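Local structure of DNA annealing helicase and endonuclease ZRANB3 (Homo sapiens, 5MKW) at residues 101-104 with 105-108; 11-14 with 15-19; 35-39 with 40-44. The protein anneals complementary DNA strands as an ATP-dependent helicase and cuts DNA as an endonuclease, helping stalled or collapsed replication forks to restart. All coordinates share one frame; numbering follows the deposited sequence.

All three contacts are local, linking side chains and backbone a few residues apart in this HNH endonuclease piece of the protein. Contact 1 is a surface contact inside one long helix, 97-118, and carries a close arginine pair beside regular backbone bonds. Contacts 2 and 3, both partly buried, instead lie where helices end or give way to the next: contact 2 at the end of helix 5-16, where rings and a turn take over, and contact 3 between helices 27-36 and 39-47, where one arginine reaches back over the link. Their centres are about 25 Å apart, while contact 1 lies on the opposite side of the chain's centre from both.

Contact 1 (101-104 with 105-108); sequences KERT and ARQA
Arg-103 meets Arg-106 and Gln-107 in a surface contact within one helix, the long helix 97-118. That helix follows the antiparallel strands 72-76 and 92-96, giving the beta-beta-alpha order of the HNH (His-Me finger) endonucleases. The helical backbone is regular: Ala-105 N bonds Lys-101 O at 2.9 Å, and Ala-108 N bonds Thr-104 O at 3.0 Å, with the two intervening residues repeating the pattern.

The two arginines run side by side and point the same way. Arg-103 starts with CG anti to its amide nitrogen (chi1 175°) and then bends at chi2 and chi3, which brings its NE to 3.0 Å from Arg-106 NH2. Both atoms are donors, so this is an approach of like charges and not a bond. Arg-103 NE comes to the edge of the Arg-106 guanidinium, near its plane, and the two planes are turned 66° apart. Arg-106 NH1 has its own partner, a salt bridge to Glu-110 one turn further on.

Gln-107 crosses Arg-103 obliquely, its amide plane 34° from the guanidinium plane. Its NE2 touches Arg-103 CG at 3.4 Å, while its own CG packs on Arg-103 O at 3.1 Å. The buried glutamine also rests on Pro-79, and Arg-103 on Leu-22. Thr-104 turns its OG1 back to the carbonyl of His-100.

Chemically, two positive groups stand close on a helix of the region assigned to endonuclease activity. The pair is probably tolerated because Glu-110 offsets the charge of Arg-106.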
# COMPACT_ATOMS: atom_id res chain seq x y z
N LYS A 101 -4.91 -1.81 1.20
CA LYS A 101 -5.72 -2.90 1.75
C LYS A 101 -7.25 -2.68 1.72
O LYS A 101 -7.99 -3.63 1.45
CB LYS A 101 -5.25 -3.20 3.16
CG LYS A 101 -3.95 -3.95 3.16
CD LYS A 101 -3.50 -4.24 4.55
CE LYS A 101 -2.03 -4.54 4.55
NZ LYS A 101 -1.75 -5.83 3.90
N GLU A 102 -7.70 -1.45 1.97
CA GLU A 102 -9.12 -1.10 1.75
C GLU A 102 -9.51 -1.35 0.30
O GLU A 102 -10.57 -1.89 0.01
CB GLU A 102 -9.42 0.34 2.08
CG GLU A 102 -9.31 0.71 3.54
CD GLU A 102 -9.30 2.24 3.77
OE1 GLU A 102 -9.63 3.00 2.84
OE2 GLU A 102 -9.04 2.68 4.90
N ARG A 103 -8.67 -0.90 -0.62
CA ARG A 103 -8.94 -1.11 -2.04
C ARG A 103 -8.99 -2.60 -2.43
O ARG A 103 -9.94 -3.06 -3.08
CB ARG A 103 -7.91 -0.42 -2.91
CG ARG A 103 -8.16 -0.77 -4.38
CD ARG A 103 -7.96 0.40 -5.26
NE ARG A 103 -8.74 1.56 -4.84
CZ ARG A 103 -8.59 2.75 -5.41
NH1 ARG A 103 -7.77 2.85 -6.44
NH2 ARG A 103 -9.31 3.79 -5.01
N THR A 104 -7.99 -3.35 -1.99
CA THR A 104 -7.95 -4.79 -2.22
C THR A 104 -9.18 -5.53 -1.66
O THR A 104 -9.75 -6.43 -2.31
CB THR A 104 -6.61 -5.31 -1.63
OG1 THR A 104 -5.55 -4.77 -2.44
CG2 THR A 104 -6.52 -6.76 -1.71
N ALA A 105 -9.57 -5.18 -0.45
CA ALA A 105 -10.73 -5.76 0.21
C ALA A 105 -12.02 -5.41 -0.51
O ALA A 105 -12.88 -6.28 -0.73
CB ALA A 105 -10.79 -5.33 1.66
N ARG A 106 -12.13 -4.17 -0.97
CA ARG A 106 -13.28 -3.75 -1.78
C ARG A 106 -13.36 -4.51 -3.11
O ARG A 106 -14.42 -5.00 -3.51
CB ARG A 106 -13.24 -2.26 -2.06
CG ARG A 106 -14.53 -1.78 -2.70
CD ARG A 106 -14.62 -0.28 -2.81
NE ARG A 106 -13.35 0.33 -3.17
CZ ARG A 106 -12.80 0.26 -4.38
NH1 ARG A 106 -13.32 -0.50 -5.33
NH2 ARG A 106 -11.68 0.92 -4.62
N GLN A 107 -12.22 -4.68 -3.77
CA GLN A 107 -12.20 -5.36 -5.04
C GLN A 107 -12.54 -6.83 -4.94
O GLN A 107 -13.10 -7.39 -5.88
CB GLN A 107 -10.86 -5.17 -5.72
CG GLN A 107 -10.62 -3.72 -6.06
CD GLN A 107 -9.24 -3.43 -6.61
OE1 GLN A 107 -8.30 -4.21 -6.47
NE2 GLN A 107 -9.14 -2.34 -7.28
N ALA A 108 -12.18 -7.47 -3.81
CA ALA A 108 -12.60 -8.86 -3.52
C ALA A 108 -14.11 -9.01 -3.32
O ALA A 108 -14.70 -9.94 -3.83
CB ALA A 108 -11.85 -9.39 -2.31

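Contact 2 (11-14 with 15-19); sequences KVFE and TEHGV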
# COMPACT_ATOMS: atom_id res chain seq x y z
N LYS A 11 9.72 4.19 -10.64
CA LYS A 11 9.22 5.22 -11.58
C LYS A 11 8.16 6.11 -10.95
O LYS A 11 8.24 7.34 -11.07
CB LYS A 11 8.63 4.63 -12.83
CG LYS A 11 9.61 4.00 -13.78
CD LYS A 11 10.63 4.97 -14.33
CE LYS A 11 10.00 6.15 -15.01
NZ LYS A 11 11.10 6.89 -15.67
N VAL A 12 7.23 5.51 -10.20
CA VAL A 12 6.20 6.32 -9.55
C VAL A 12 6.83 7.18 -8.43
O VAL A 12 6.51 8.35 -8.29
CB VAL A 12 5.07 5.44 -9.00
CG1 VAL A 12 4.14 6.27 -8.16
CG2 VAL A 12 4.30 4.77 -10.14
N PHE A 13 7.83 6.64 -7.75
CA PHE A 13 8.47 7.35 -6.63
C PHE A 13 9.18 8.62 -7.10
O PHE A 13 9.21 9.60 -6.37
CB PHE A 13 9.49 6.44 -5.95
CG PHE A 13 10.05 6.98 -4.67
CD1 PHE A 13 9.41 6.74 -3.46
CD2 PHE A 13 11.21 7.74 -4.69
CE1 PHE A 13 9.93 7.22 -2.29
CE2 PHE A 13 11.75 8.24 -3.52
CZ PHE A 13 11.08 8.03 -2.32
N GLU A 14 9.71 8.61 -8.33
CA GLU A 14 10.40 9.79 -8.91
C GLU A 14 9.49 11.01 -8.83
O GLU A 14 9.97 12.12 -8.79
CB GLU A 14 10.73 9.53 -10.38
CG GLU A 14 11.92 8.62 -10.65
CD GLU A 14 12.09 8.34 -12.15
OE1 GLU A 14 12.56 7.24 -12.50
OE2 GLU A 14 11.47 9.09 -12.95
N THR A 15 8.18 10.78 -8.97
CA THR A 15 7.21 11.84 -8.91
C THR A 15 6.50 11.96 -7.55
O THR A 15 6.24 13.06 -7.11
CB THR A 15 6.17 11.70 -10.05
OG1 THR A 15 6.79 11.96 -11.30
CG2 THR A 15 5.06 12.70 -9.89
N GLU A 16 6.23 10.86 -6.84
CA GLU A 16 5.32 10.94 -5.70
C GLU A 16 6.01 10.79 -4.36
O GLU A 16 5.45 11.20 -3.32
CB GLU A 16 4.20 9.89 -5.89
CG GLU A 16 3.31 10.27 -7.04
CD GLU A 16 2.15 9.34 -7.30
OE1 GLU A 16 2.01 8.27 -6.67
OE2 GLU A 16 1.38 9.67 -8.22
N HIS A 17 7.26 10.30 -4.38
CA HIS A 17 8.10 10.18 -3.21
C HIS A 17 7.44 9.44 -2.05
O HIS A 17 7.67 9.77 -0.89
CB HIS A 17 8.56 11.55 -2.72
CG HIS A 17 9.15 12.38 -3.80
ND1 HIS A 17 10.40 12.12 -4.33
CD2 HIS A 17 8.60 13.33 -4.58
CE1 HIS A 17 10.62 12.95 -5.33
NE2 HIS A 17 9.54 13.67 -5.52
N GLY A 18 6.65 8.42 -2.36
CA GLY A 18 6.07 7.59 -1.32
C GLY A 18 4.98 8.29 -0.54
O GLY A 18 4.69 7.89 0.59
N VAL A 19 4.32 9.27 -1.18
CA VAL A 19 3.17 9.99 -0.57
C VAL A 19 1.85 9.47 -1.10
O VAL A 19 1.69 9.30 -2.34
CB VAL A 19 3.22 11.49 -0.90
CG1 VAL A 19 2.03 12.21 -0.26
CG2 VAL A 19 4.53 12.07 -0.38
O HOH W 1 6.67 9.37 -11.95
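Val-12 O is gripped twice, by the amides of Thr-15 and Glu-16, as helix 5-16 comes to its end. Glu-16 N lies in the carbonyl plane at 2.9 Å from Val-12 O. Thr-15 N, at 3.0 Å from the same oxygen, approaches from well above that plane, 50° out of it, and so is not on a lone pair. One residue on, His-17 N bonds Phe-13 O at 2.9 Å. His-17 then leaves the helix with positive phi, and a type I' turn from Glu-16 to Val-19 follows, closed by Val-19 N on Glu-16 O.

Phe-13 packs against this exit. With CG anti to the backbone N (chi1 -171°), its ring packs against the turn: His-17 CA sits over one face, 3.7 Å from the ring centroid in a CH-pi contact, and Gly-18 N is 3.4 Å from Phe-13 CD1. The imidazole of His-17 directs its edge at the Phe-13 face in a T-shaped pair, centroids 5.6 Å apart and planes at 73°. One face of the imidazole in turn lies against Phe-13 O.

On another side of the helix, Val-12 CG1 touches Glu-16 OE1 at 3.3 Å. That carboxylate oxygen bonds Thr-94 on strand 92-96, against which Val-12 also packs. Lys-11 O and Thr-15 N, 4.0 Å apart, are not hydrogen-bonded; the carbonyl instead receives a hydrogen bond from a water that is also bonded to Thr-15 OG1.

The chemistry implies that this helix end gives up one regular bond, Lys-11 O to Thr-15 N, and makes it good locally: the water bridges Lys-11 O to the threonine hydroxyl, and Thr-15 N turns to Val-12 O. The Phe-13 ring packs on the exit in addition, where the chain leads on to zinc ligand Cys-20.

Contact 3 (35-39 with 40-44); sequences RDAPK and SQRKN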
# COMPACT_ATOMS: atom_id res chain seq x y z
N ARG A 35 12.68 2.17 10.17
CA ARG A 35 13.86 1.42 9.85
C ARG A 35 14.97 1.75 10.83
O ARG A 35 15.71 0.87 11.29
CB ARG A 35 14.32 1.72 8.43
CG ARG A 35 15.51 0.89 7.97
CD ARG A 35 16.06 1.41 6.63
NE ARG A 35 16.70 2.70 6.85
CZ ARG A 35 16.96 3.59 5.89
NH1 ARG A 35 16.84 3.30 4.62
NH2 ARG A 35 17.48 4.75 6.21
N ASP A 36 15.13 3.04 11.12
CA ASP A 36 16.26 3.47 11.85
C ASP A 36 16.03 3.60 13.34
O ASP A 36 16.96 3.89 14.08
CB ASP A 36 16.75 4.79 11.26
CG ASP A 36 17.36 4.62 9.88
OD1 ASP A 36 17.80 3.51 9.47
OD2 ASP A 36 17.47 5.66 9.20
N ALA A 37 14.80 3.39 13.78
CA ALA A 37 14.49 3.24 15.20
C ALA A 37 14.93 1.88 15.71
O ALA A 37 14.86 0.88 15.01
CB ALA A 37 13.01 3.43 15.45
N PRO A 38 15.25 1.81 17.00
CA PRO A 38 15.51 0.53 17.63
C PRO A 38 14.27 -0.30 17.60
O PRO A 38 13.18 0.24 17.75
CB PRO A 38 15.87 0.90 19.08
CG PRO A 38 16.39 2.27 18.97
CD PRO A 38 15.64 2.94 17.86
N LYS A 39 14.43 -1.60 17.44
CA LYS A 39 13.26 -2.49 17.43
C LYS A 39 12.32 -2.22 18.60
O LYS A 39 11.09 -2.26 18.46
CB LYS A 39 13.67 -3.97 17.41
CG LYS A 39 12.53 -4.92 17.69
CD LYS A 39 13.00 -6.35 17.66
CE LYS A 39 11.92 -7.26 18.21
NZ LYS A 39 11.65 -8.40 17.29
N SER A 40 12.89 -1.90 19.76
CA SER A 40 12.10 -1.75 20.98
C SER A 40 11.20 -0.50 20.95
O SER A 40 10.28 -0.40 21.74
CB SER A 40 13.01 -1.71 22.20
OG SER A 40 13.77 -0.52 22.20
N GLN A 41 11.49 0.48 20.11
CA GLN A 41 10.58 1.63 19.94
C GLN A 41 9.54 1.48 18.82
O GLN A 41 8.66 2.32 18.71
CB GLN A 41 11.39 2.87 19.69
CG GLN A 41 12.26 3.23 20.89
CD GLN A 41 13.17 4.37 20.52
OE1 GLN A 41 12.92 5.05 19.52
NE2 GLN A 41 14.29 4.49 21.22
N ARG A 42 9.64 0.46 17.99
CA ARG A 42 8.83 0.39 16.75
C ARG A 42 7.34 0.19 16.99
O ARG A 42 6.51 0.84 16.38
CB ARG A 42 9.36 -0.69 15.83
CG ARG A 42 10.75 -0.37 15.31
CD ARG A 42 11.18 -1.37 14.27
NE ARG A 42 12.40 -1.00 13.60
CZ ARG A 42 13.31 -1.88 13.19
NH1 ARG A 42 13.21 -3.15 13.51
NH2 ARG A 42 14.41 -1.45 12.61
N LYS A 43 7.00 -0.62 17.99
CA LYS A 43 5.61 -0.93 18.24
C LYS A 43 4.85 0.37 18.55
O LYS A 43 3.80 0.65 17.98
CB LYS A 43 5.48 -1.96 19.36
CG LYS A 43 4.06 -2.44 19.65
CD LYS A 43 4.09 -3.32 20.89
CE LYS A 43 2.76 -4.00 21.11
NZ LYS A 43 2.96 -5.33 21.79
N ASN A 44 5.37 1.16 19.48
CA ASN A 44 4.65 2.38 19.88
C ASN A 44 4.55 3.39 18.76
O ASN A 44 3.51 4.03 18.61
CB ASN A 44 5.29 3.04 21.10
CG ASN A 44 5.03 2.27 22.39
OD1 ASN A 44 4.06 1.50 22.51
ND2 ASN A 44 5.88 2.52 23.38
O HOH W 2 8.72 -2.17 19.71
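The guanidinium of Arg-42 has Arg-35 O at its edge, in plane, while Lys-39 N lies loosely over one face, 4.2 Å above the plane and toward the rim. The edge contact is a hydrogen bond, with Arg-42 NH2 at 3.0 Å from Arg-35 O. On the carbonyl's side it is less regular, because NH2 stands 46° out of the carbonyl plane. A second flat group, the amide of Gln-41, crosses the Pro-38 ring at a slant, its NE2 3.8 Å from Pro-38 CG. The guanidinium of Arg-35 grips Asp-36 side-on: NE reaches OD1 at 3.0 Å and NH2 reaches OD2 at 3.1 Å.

Arg-42 spans the link by an extended chain from CG to NE (chi2 -173°). In the backbone, Gln-41 N bonds Pro-38 O at 2.9 Å, and a water joins Lys-39 O to Lys-43 N.

The remaining Arg-42 nitrogens bond carbonyls too, NE that of Leu-34 and NH1 that of Ile-63. These carbonyls belong to the C-terminal ends of helices, where a positive charge would probably be favoured. One buried side chain therefore ties helix 39-47 to the closing turns of helices 27-36 and 56-64.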